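Arf-GAP with coiled-coil, ANK repeat and PH domain-containing protein 2 (Homo sapiens, PDB 6IF3) stimulates GTP hydrolysis on the small GTPase ARF6 as its GTPase-activating protein and needs the ankyrin-repeat region, included in this fragment, to interact with RAB35. Local coordinates at residues D113-S116 against I117-A121; A124-V127 against T128-L132; N44-T47 against P48-A52. All blocks are in the same frame, centred on the assembly; numbering follows the deposited sequence.

Contact 1 of 3, residues D113-S116 against I117-A121; sequences DPLS and IAVEA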
ATOM      1  N   ASP A 113       3.934   7.566 -13.866  1.00 22.62           N
ATOM      2  CA  ASP A 113       4.118   8.011 -12.489  1.00 20.12           C
ATOM      3  C   ASP A 113       4.875   6.959 -11.678  1.00 18.58           C
ATOM      4  O   ASP A 113       5.060   5.825 -12.139  1.00 20.15           O
ATOM      5  CB  ASP A 113       2.755   8.404 -11.815  1.00 19.43           C
ATOM      6  CG  ASP A 113       1.781   7.276 -11.647  1.00 28.37           C
ATOM      7  OD1 ASP A 113       2.114   6.080 -11.751  1.00 28.36           O
ATOM      8  OD2 ASP A 113       0.608   7.634 -11.378  1.00 36.38           O
ATOM      9  N   PRO A 114       5.321   7.337 -10.468  1.00 20.42           N
ATOM     10  CA  PRO A 114       6.113   6.398  -9.683  1.00 15.96           C
ATOM     11  C   PRO A 114       5.383   5.116  -9.380  1.00 15.49           C
ATOM     12  O   PRO A 114       6.005   4.057  -9.435  1.00 15.99           O
ATOM     13  CB  PRO A 114       6.393   7.178  -8.411  1.00 15.21           C
ATOM     14  CG  PRO A 114       6.582   8.574  -8.910  1.00 16.13           C
ATOM     15  CD  PRO A 114       5.474   8.715  -9.962  1.00 19.88           C
ATOM     16  N   LEU A 115       4.089   5.199  -9.112  1.00 16.04           N
ATOM     17  CA  LEU A 115       3.347   3.966  -8.810  1.00 15.83           C
ATOM     18  C   LEU A 115       3.337   3.015 -10.021  1.00 16.49           C
ATOM     19  O   LEU A 115       3.553   1.811  -9.841  1.00 19.43           O
ATOM     20  CB  LEU A 115       1.890   4.255  -8.394  1.00 18.49           C
ATOM     21  CG  LEU A 115       1.054   3.003  -8.058  1.00 20.68           C
ATOM     22  CD1 LEU A 115       1.634   2.237  -6.857  1.00 18.48           C
ATOM     23  CD2 LEU A 115      -0.423   3.404  -7.835  1.00 20.33           C
ATOM     24  N   SER A 116       3.126   3.530 -11.226  1.00 17.89           N
ATOM     25  CA  SER A 116       3.069   2.640 -12.400  1.00 19.43           C
ATOM     26  C   SER A 116       4.424   1.947 -12.564  1.00 21.94           C
ATOM     27  O   SER A 116       4.495   0.781 -12.915  1.00 20.37           O
ATOM     28  CB  SER A 116       2.667   3.401 -13.663  1.00 23.10           C
ATOM     29  OG  SER A 116       3.699   4.256 -14.132  1.00 28.50           O
ATOM     30  N   ILE A 117       5.495   2.678 -12.312  1.00 18.77           N
ATOM     31  CA  ILE A 117       6.854   2.141 -12.432  1.00 18.72           C
ATOM     32  C   ILE A 117       7.075   1.029 -11.399  1.00 17.45           C
ATOM     33  O   ILE A 117       7.512  -0.076 -11.752  1.00 19.76           O
ATOM     34  CB  ILE A 117       7.869   3.280 -12.279  1.00 16.92           C
ATOM     35  CG1 ILE A 117       7.709   4.219 -13.467  1.00 22.98           C
ATOM     36  CG2 ILE A 117       9.305   2.742 -12.176  1.00 16.91           C
ATOM     37  CD1 ILE A 117       8.489   5.496 -13.324  1.00 25.87           C
ATOM     38  N   ALA A 118       6.759   1.322 -10.145  1.00 17.30           N
ATOM     39  CA  ALA A 118       6.880   0.323  -9.064  1.00 15.14           C
ATOM     40  C   ALA A 118       6.032  -0.925  -9.269  1.00 18.50           C
ATOM     41  O   ALA A 118       6.482  -2.026  -8.955  1.00 16.64           O
ATOM     42  CB  ALA A 118       6.547   1.007  -7.720  1.00 15.19           C
ATOM     43  N   VAL A 119       4.827  -0.766  -9.806  1.00 16.07           N
ATOM     44  CA  VAL A 119       3.963  -1.900 -10.066  1.00 16.75           C
ATOM     45  C   VAL A 119       4.566  -2.737 -11.191  1.00 16.75           C
ATOM     46  O   VAL A 119       4.577  -3.975 -11.119  1.00 21.14           O
ATOM     47  CB  VAL A 119       2.521  -1.454 -10.432  1.00 17.29           C
ATOM     48  CG1 VAL A 119       1.734  -2.597 -11.016  1.00 19.40           C
ATOM     49  CG2 VAL A 119       1.797  -0.942  -9.211  1.00 18.79           C
ATOM     50  N   GLU A 120       5.030  -2.095 -12.264  1.00 18.74           N
ATOM     51  CA  GLU A 120       5.635  -2.857 -13.361  1.00 20.17           C
ATOM     52  C   GLU A 120       6.872  -3.610 -12.890  1.00 20.33           C
ATOM     53  O   GLU A 120       7.159  -4.711 -13.377  1.00 20.73           O
ATOM     54  CB  GLU A 120       6.033  -1.947 -14.523  1.00 22.89           C
ATOM     55  CG  GLU A 120       6.589  -2.713 -15.723  1.00 30.12           C
ATOM     56  CD  GLU A 120       7.159  -1.809 -16.806  1.00 32.67           C
ATOM     57  OE1 GLU A 120       8.079  -1.013 -16.504  1.00 32.09           O
ATOM     58  OE2 GLU A 120       6.660  -1.880 -17.950  1.00 37.93           O
ATOM     59  N   ALA A 121       7.604  -2.998 -11.959  1.00 18.07           N
ATOM     60  CA  ALA A 121       8.807  -3.622 -11.389  1.00 18.69           C
ATOM     61  C   ALA A 121       8.474  -4.685 -10.354  1.00 20.30           C
ATOM     62  O   ALA A 121       9.394  -5.349  -9.853  1.00 19.76           O
ATOM     63  CB  ALA A 121       9.697  -2.558 -10.753  1.00 16.59           C
TER
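Ile-117 leans back over the start of its own helix, its CB 3.5 Å from Pro-114 O. CG1, which stands beside the backbone N and anti to the carbonyl carbon (chi1 -66°), comes within 3.4 Å of Asp-113 O. The extended chain then carries CD1 onward, still 3.6 Å from Asp-113 O, while the side chain as a whole also packs on His-83 and Thr-86 of helix 81-88. The Asp-113 carbonyl has two donors: Ile-117 N reaches Asp-113 O at 3.2 Å, nearly in line with the C=O bond, and Ser-116 OG gives Asp-113 O a 2.9 Å bond from a more bent approach, with a C=O...donor angle of 133°. Asp-113 also works through its carboxylate, where OD1 accepts from Ser-116 N at 2.8 Å; this is an N-cap bond that satisfies an amide of the first turn. Across the first turn, Leu-115 and Val-119, four residues apart, meet at a slant, CD1 of Leu-115 lying 4.0 Å from CG2 of Val-119. Both residues also touch Arg-131 of the following helix. With aspartate as N-cap and Pro-114 and Leu-115 opening the helix, the sequence and geometry correspond to the Thr-Pro-Leu-His start of the first helix in an ankyrin repeat, here the third annotated repeat.

Contact 2 of 3, residues A124-V127 against T128-L132; sequences ADIV and TLLRL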
ATOM      1  N   ALA A 124       7.311  -4.844  -4.153  1.00 15.81           N
ATOM      2  CA  ALA A 124       6.328  -4.794  -3.081  1.00 15.91           C
ATOM      3  C   ALA A 124       6.544  -3.656  -2.091  1.00 18.30           C
ATOM      4  O   ALA A 124       5.591  -2.993  -1.670  1.00 16.33           O
ATOM      5  CB  ALA A 124       6.327  -6.074  -2.359  1.00 16.36           C
ATOM      6  N   ASP A 125       7.801  -3.413  -1.731  1.00 18.59           N
ATOM      7  CA  ASP A 125       8.083  -2.414  -0.709  1.00 16.48           C
ATOM      8  C   ASP A 125       7.767  -1.013  -1.214  1.00 16.84           C
ATOM      9  O   ASP A 125       7.171  -0.213  -0.485  1.00 16.51           O
ATOM     10  CB  ASP A 125       9.552  -2.481  -0.261  1.00 16.69           C
ATOM     11  CG  ASP A 125       9.845  -3.669   0.624  1.00 21.68           C
ATOM     12  OD1 ASP A 125       8.888  -4.330   1.102  1.00 22.50           O
ATOM     13  OD2 ASP A 125      11.034  -3.948   0.887  1.00 22.22           O
ATOM     14  N   ILE A 126       8.174  -0.688  -2.443  1.00 16.59           N
ATOM     15  CA  ILE A 126       7.956   0.677  -2.895  1.00 16.06           C
ATOM     16  C   ILE A 126       6.481   0.878  -3.236  1.00 17.09           C
ATOM     17  O   ILE A 126       5.928   1.943  -2.971  1.00 15.90           O
ATOM     18  CB  ILE A 126       8.881   1.044  -4.073  1.00 17.83           C
ATOM     19  CG1 ILE A 126      10.328   1.080  -3.558  1.00 19.61           C
ATOM     20  CG2 ILE A 126       8.542   2.440  -4.611  1.00 17.01           C
ATOM     21  CD1 ILE A 126      11.382   1.580  -4.568  1.00 18.61           C
ATOM     22  N   VAL A 127       5.817  -0.131  -3.790  1.00 15.33           N
ATOM     23  CA  VAL A 127       4.377   0.025  -4.025  1.00 16.06           C
ATOM     24  C   VAL A 127       3.665   0.272  -2.690  1.00 16.93           C
ATOM     25  O   VAL A 127       2.759   1.119  -2.596  1.00 15.46           O
ATOM     26  CB  VAL A 127       3.772  -1.193  -4.741  1.00 16.92           C
ATOM     27  CG1 VAL A 127       2.264  -1.134  -4.729  1.00 15.41           C
ATOM     28  CG2 VAL A 127       4.321  -1.290  -6.190  1.00 14.29           C
ATOM     29  N   THR A 128       4.059  -0.480  -1.666  1.00 17.53           N
ATOM     30  CA  THR A 128       3.446  -0.327  -0.340  1.00 16.90           C
ATOM     31  C   THR A 128       3.603   1.110   0.210  1.00 15.44           C
ATOM     32  O   THR A 128       2.616   1.715   0.658  1.00 16.84           O
ATOM     33  CB  THR A 128       4.025  -1.319   0.652  1.00 19.13           C
ATOM     34  OG1 THR A 128       3.654  -2.648   0.235  1.00 18.40           O
ATOM     35  CG2 THR A 128       3.476  -1.072   2.096  1.00 19.62           C
ATOM     36  N   LEU A 129       4.802   1.673   0.132  1.00 16.52           N
ATOM     37  CA  LEU A 129       5.024   3.055   0.597  1.00 16.78           C
ATOM     38  C   LEU A 129       4.181   4.051  -0.218  1.00 15.64           C
ATOM     39  O   LEU A 129       3.566   4.961   0.357  1.00 15.25           O
ATOM     40  CB  LEU A 129       6.501   3.459   0.500  1.00 17.53           C
ATOM     41  CG  LEU A 129       7.457   2.649   1.388  1.00 20.47           C
ATOM     42  CD1 LEU A 129       8.887   3.194   1.172  1.00 21.00           C
ATOM     43  CD2 LEU A 129       7.079   2.731   2.878  1.00 23.04           C
ATOM     44  N   LEU A 130       4.168   3.902  -1.543  1.00 13.84           N
ATOM     45  CA  LEU A 130       3.399   4.817  -2.392  1.00 13.87           C
ATOM     46  C   LEU A 130       1.909   4.702  -2.084  1.00 15.23           C
ATOM     47  O   LEU A 130       1.236   5.727  -1.979  1.00 18.33           O
ATOM     48  CB  LEU A 130       3.646   4.521  -3.888  1.00 15.69           C
ATOM     49  CG  LEU A 130       5.048   4.875  -4.389  1.00 14.90           C
ATOM     50  CD1 LEU A 130       5.305   4.316  -5.795  1.00 15.48           C
ATOM     51  CD2 LEU A 130       5.237   6.386  -4.444  1.00 15.14           C
ATOM     52  N   ARG A 131       1.393   3.479  -1.920  1.00 15.49           N
ATOM     53  CA  ARG A 131      -0.030   3.301  -1.679  0.56 16.09           C
ATOM     54  C   ARG A 131      -0.416   3.794  -0.295  1.00 15.79           C
ATOM     55  O   ARG A 131      -1.455   4.399  -0.139  1.00 18.88           O
ATOM     56  CB  ARG A 131      -0.428   1.834  -1.849  0.56 17.91           C
ATOM     57  CG  ARG A 131      -0.300   1.347  -3.285  0.56 20.01           C
ATOM     58  CD  ARG A 131      -1.629   0.954  -3.899  0.56 21.14           C
ATOM     59  NE  ARG A 131      -1.518   0.676  -5.330  0.56 23.64           N
ATOM     60  CZ  ARG A 131      -1.591  -0.539  -5.870  0.56 28.50           C
ATOM     61  NH1 ARG A 131      -1.770  -1.593  -5.102  0.56 28.89           N
ATOM     62  NH2 ARG A 131      -1.487  -0.701  -7.181  0.56 31.79           N
ATOM     63  N   LEU A 132       0.430   3.550   0.709  1.00 15.38           N
ATOM     64  CA  LEU A 132       0.071   4.007   2.070  1.00 16.83           C
ATOM     65  C   LEU A 132       0.147   5.542   2.182  1.00 13.32           C
ATOM     66  O   LEU A 132      -0.645   6.167   2.895  1.00 17.48           O
ATOM     67  CB  LEU A 132       0.948   3.338   3.119  1.00 19.98           C
ATOM     68  CG  LEU A 132       0.600   1.831   3.204  1.00 21.14           C
ATOM     69  CD1 LEU A 132       1.328   1.200   4.363  1.00 27.09           C
ATOM     70  CD2 LEU A 132      -0.932   1.533   3.278  1.00 26.21           C
TER
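Thr-128 binds the carbonyl one turn behind it twice: OG1 donates to Ala-124 O at 2.7 Å and the backbone N donates to Ala-124 O at 2.9 Å. The two donors come from opposite faces of the carbonyl plane, tilted from it by 32° and 29°. OG1 gets there because it stands beside its own backbone N (chi1 -66°). With an alanine here, Ala-124 O would probably keep just the amide bond from this residue, losing the hydroxyl's second grip. The remaining backbone bonds are regular alpha-helical ones, such as Arg-131 N to Val-127 O at 2.8 Å. This helix, 124-141, includes the second helix of the third annotated ankyrin repeat; Ile-126 and Val-127 pack on Ala-118 of the helix before it. In the apolar contact, Ile-126 and Leu-130 lie alongside each other, CG2 of Ile-126 being 3.9 Å from CD1 of Leu-130. Separately, a methyl covers a cationic face: Val-127 CG1 sits 4.0 Å above the centre of the Arg-131 guanidinium, less certain because Arg-131 has two deposited conformers. Thr-128 packs on the chain of another protein; in the conformer given, Arg-131 NH1 hydrogen-bonds to the backbone of that chain, and Asp-125 OD1 to a polar side chain.

Contact 3 of 3, residues N44-T47 against P48-A52; sequences NKAT and PLIQA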
ATOM      1  N   ASN A  44      20.864  16.967 -19.209  1.00 21.11           N
ATOM      2  CA  ASN A  44      19.411  16.796 -19.114  1.00 20.17           C
ATOM      3  C   ASN A  44      18.735  17.641 -18.049  1.00 19.39           C
ATOM      4  O   ASN A  44      17.673  17.271 -17.546  1.00 18.06           O
ATOM      5  CB  ASN A  44      19.068  15.317 -18.866  1.00 21.18           C
ATOM      6  CG  ASN A  44      19.582  14.425 -19.983  1.00 32.52           C
ATOM      7  OD1 ASN A  44      19.111  14.517 -21.113  1.00 35.32           O
ATOM      8  ND2 ASN A  44      20.553  13.566 -19.669  1.00 37.22           N
ATOM      9  N   LYS A  45      19.336  18.778 -17.715  1.00 18.02           N
ATOM     10  CA  LYS A  45      18.817  19.638 -16.647  1.00 16.17           C
ATOM     11  C   LYS A  45      18.633  18.899 -15.326  1.00 15.01           C
ATOM     12  O   LYS A  45      17.812  19.252 -14.479  1.00 19.21           O
ATOM     13  CB  LYS A  45      17.507  20.304 -17.096  1.00 20.49           C
ATOM     14  CG  LYS A  45      17.771  21.225 -18.286  1.00 25.52           C
ATOM     15  CD  LYS A  45      16.662  22.233 -18.519  1.00 35.98           C
ATOM     16  CE  LYS A  45      17.087  23.288 -19.549  1.00 42.22           C
ATOM     17  NZ  LYS A  45      18.182  24.183 -19.069  1.00 42.04           N
ATOM     18  N   ALA A  46      19.475  17.898 -15.096  1.00 16.57           N
ATOM     19  CA  ALA A  46      19.459  17.252 -13.798  1.00 16.01           C
ATOM     20  C   ALA A  46      20.004  18.191 -12.713  1.00 15.53           C
ATOM     21  O   ALA A  46      20.723  19.165 -12.994  1.00 15.63           O
ATOM     22  CB  ALA A  46      20.278  15.923 -13.836  1.00 17.68           C
ATOM     23  N   THR A  47      19.677  17.845 -11.477  1.00 16.51           N
ATOM     24  CA  THR A  47      19.851  18.697 -10.324  1.00 15.34           C
ATOM     25  C   THR A  47      20.722  18.034  -9.262  1.00 16.37           C
ATOM     26  O   THR A  47      20.960  16.829  -9.314  1.00 16.76           O
ATOM     27  CB  THR A  47      18.511  18.986  -9.663  1.00 12.80           C
ATOM     28  OG1 THR A  47      17.936  17.707  -9.296  1.00 13.58           O
ATOM     29  CG2 THR A  47      17.561  19.728 -10.600  1.00 15.04           C
ATOM     30  N   PRO A  48      21.155  18.808  -8.268  1.00 15.35           N
ATOM     31  CA  PRO A  48      21.843  18.181  -7.130  1.00 15.05           C
ATOM     32  C   PRO A  48      21.008  17.102  -6.466  1.00 14.76           C
ATOM     33  O   PRO A  48      21.595  16.061  -6.140  1.00 16.86           O
ATOM     34  CB  PRO A  48      22.123  19.384  -6.184  1.00 16.18           C
ATOM     35  CG  PRO A  48      22.307  20.563  -7.182  1.00 19.08           C
ATOM     36  CD  PRO A  48      21.240  20.285  -8.222  1.00 15.93           C
ATOM     37  N   LEU A  49      19.706  17.301  -6.323  1.00 12.52           N
ATOM     38  CA  LEU A  49      18.934  16.298  -5.598  1.00 13.85           C
ATOM     39  C   LEU A  49      18.793  15.065  -6.453  1.00 16.06           C
ATOM     40  O   LEU A  49      18.844  13.944  -5.911  1.00 14.43           O
ATOM     41  CB  LEU A  49      17.590  16.854  -5.169  1.00 14.44           C
ATOM     42  CG  LEU A  49      16.695  15.940  -4.340  1.00 15.36           C
ATOM     43  CD1 LEU A  49      17.456  15.416  -3.099  1.00 18.47           C
ATOM     44  CD2 LEU A  49      15.435  16.712  -3.908  1.00 16.29           C
ATOM     45  N   ILE A  50      18.664  15.223  -7.771  1.00 15.84           N
ATOM     46  CA  ILE A  50      18.662  14.041  -8.616  1.00 17.80           C
ATOM     47  C   ILE A  50      20.035  13.327  -8.539  1.00 16.58           C
ATOM     48  O   ILE A  50      20.080  12.097  -8.485  1.00 16.26           O
ATOM     49  CB  ILE A  50      18.270  14.387 -10.078  1.00 14.48           C
ATOM     50  CG1 ILE A  50      16.771  14.687 -10.133  1.00 13.35           C
ATOM     51  CG2 ILE A  50      18.657  13.279 -11.024  1.00 14.08           C
ATOM     52  CD1 ILE A  50      16.329  15.284 -11.454  1.00 16.69           C
ATOM     53  N   GLN A  51      21.140  14.074  -8.504  1.00 13.98           N
ATOM     54  CA  GLN A  51      22.442  13.433  -8.324  1.00 14.14           C
ATOM     55  C   GLN A  51      22.535  12.691  -6.997  1.00 14.28           C
ATOM     56  O   GLN A  51      23.180  11.647  -6.919  1.00 15.69           O
ATOM     57  CB  GLN A  51      23.575  14.471  -8.425  1.00 13.67           C
ATOM     58  CG  GLN A  51      23.733  14.960  -9.901  1.00 16.78           C
ATOM     59  CD  GLN A  51      24.135  13.831 -10.835  1.00 20.32           C
ATOM     60  OE1 GLN A  51      25.084  13.099 -10.566  1.00 23.50           O
ATOM     61  NE2 GLN A  51      23.409  13.678 -11.923  1.00 25.20           N
ATOM     62  N   ALA A  52      21.909  13.239  -5.952  1.00 16.52           N
ATOM     63  CA  ALA A  52      21.925  12.588  -4.628  1.00 14.53           C
ATOM     64  C   ALA A  52      21.195  11.262  -4.693  1.00 14.08           C
ATOM     65  O   ALA A  52      21.628  10.257  -4.105  1.00 15.63           O
ATOM     66  CB  ALA A  52      21.299  13.479  -3.582  1.00 15.71           C
TER
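The carboxamide of Gln-51 approaches Ala-46 with its nitrogen, NE2 lying 4.3 Å from CB of Ala-46, and both residues also pack on Tyr-15 of helix 10-19. The other flat group is the peptide carbonyl of Thr-47: Gln-51 N donates to Thr-47 O at 2.9 Å, displaced from the carbonyl plane by only 16°. Next to it, CD of Pro-48 lies 3.3 Å from CB of Thr-47, close because the two residues are joined by the peptide bond. Thr-47 is the N-cap of helix 48-55. Its OG1 stands between the backbone N and the carbonyl carbon (chi1 58°), which turns the oxygen toward the first turn, where it accepts from Ile-50 N at 3.0 Å. The bond is nearly straight, with an N-H...O angle of 163°. Ile-50 passes across the threonine and brings CG1 to 3.3 Å from Thr-47 OG1; on its other branch, CG2 meets Ala-46 CB at 4.2 Å. Thr-Pro-Leu is the characteristic opening of the first helix of an ankyrin repeat. Chemically, the threonine answers two helix amides, one with its hydroxyl and one with its carbonyl, and proline has no amide hydrogen that needs an acceptor, whereas the buried Thr-47 N has no partner in the model.

Along the chain, contact 3 comes first, then contact 1, then contact 2. Contact 3 opens helix 48-55 in the first annotated ankyrin repeat; contacts 1 and 2 occupy the successive helices 114-120 and 124-141, which begin in the third. The last two have centres 10 Å apart and touch: Val-127 CG2 lies 3.5 Å from Ala-118 C, and Leu-130 CD1 is 3.6 Å from Leu-115 CA. Contact 3 stands apart, its centre about 21 Å from contact 1's and 24 Å from contact 2's. Contacts 1 and 3, each an N-cap followed by Pro-Leu, appear to be equivalent helix starts, whereas contact 2 meets another protein, consistent with the repeats being needed for RAB35 interaction.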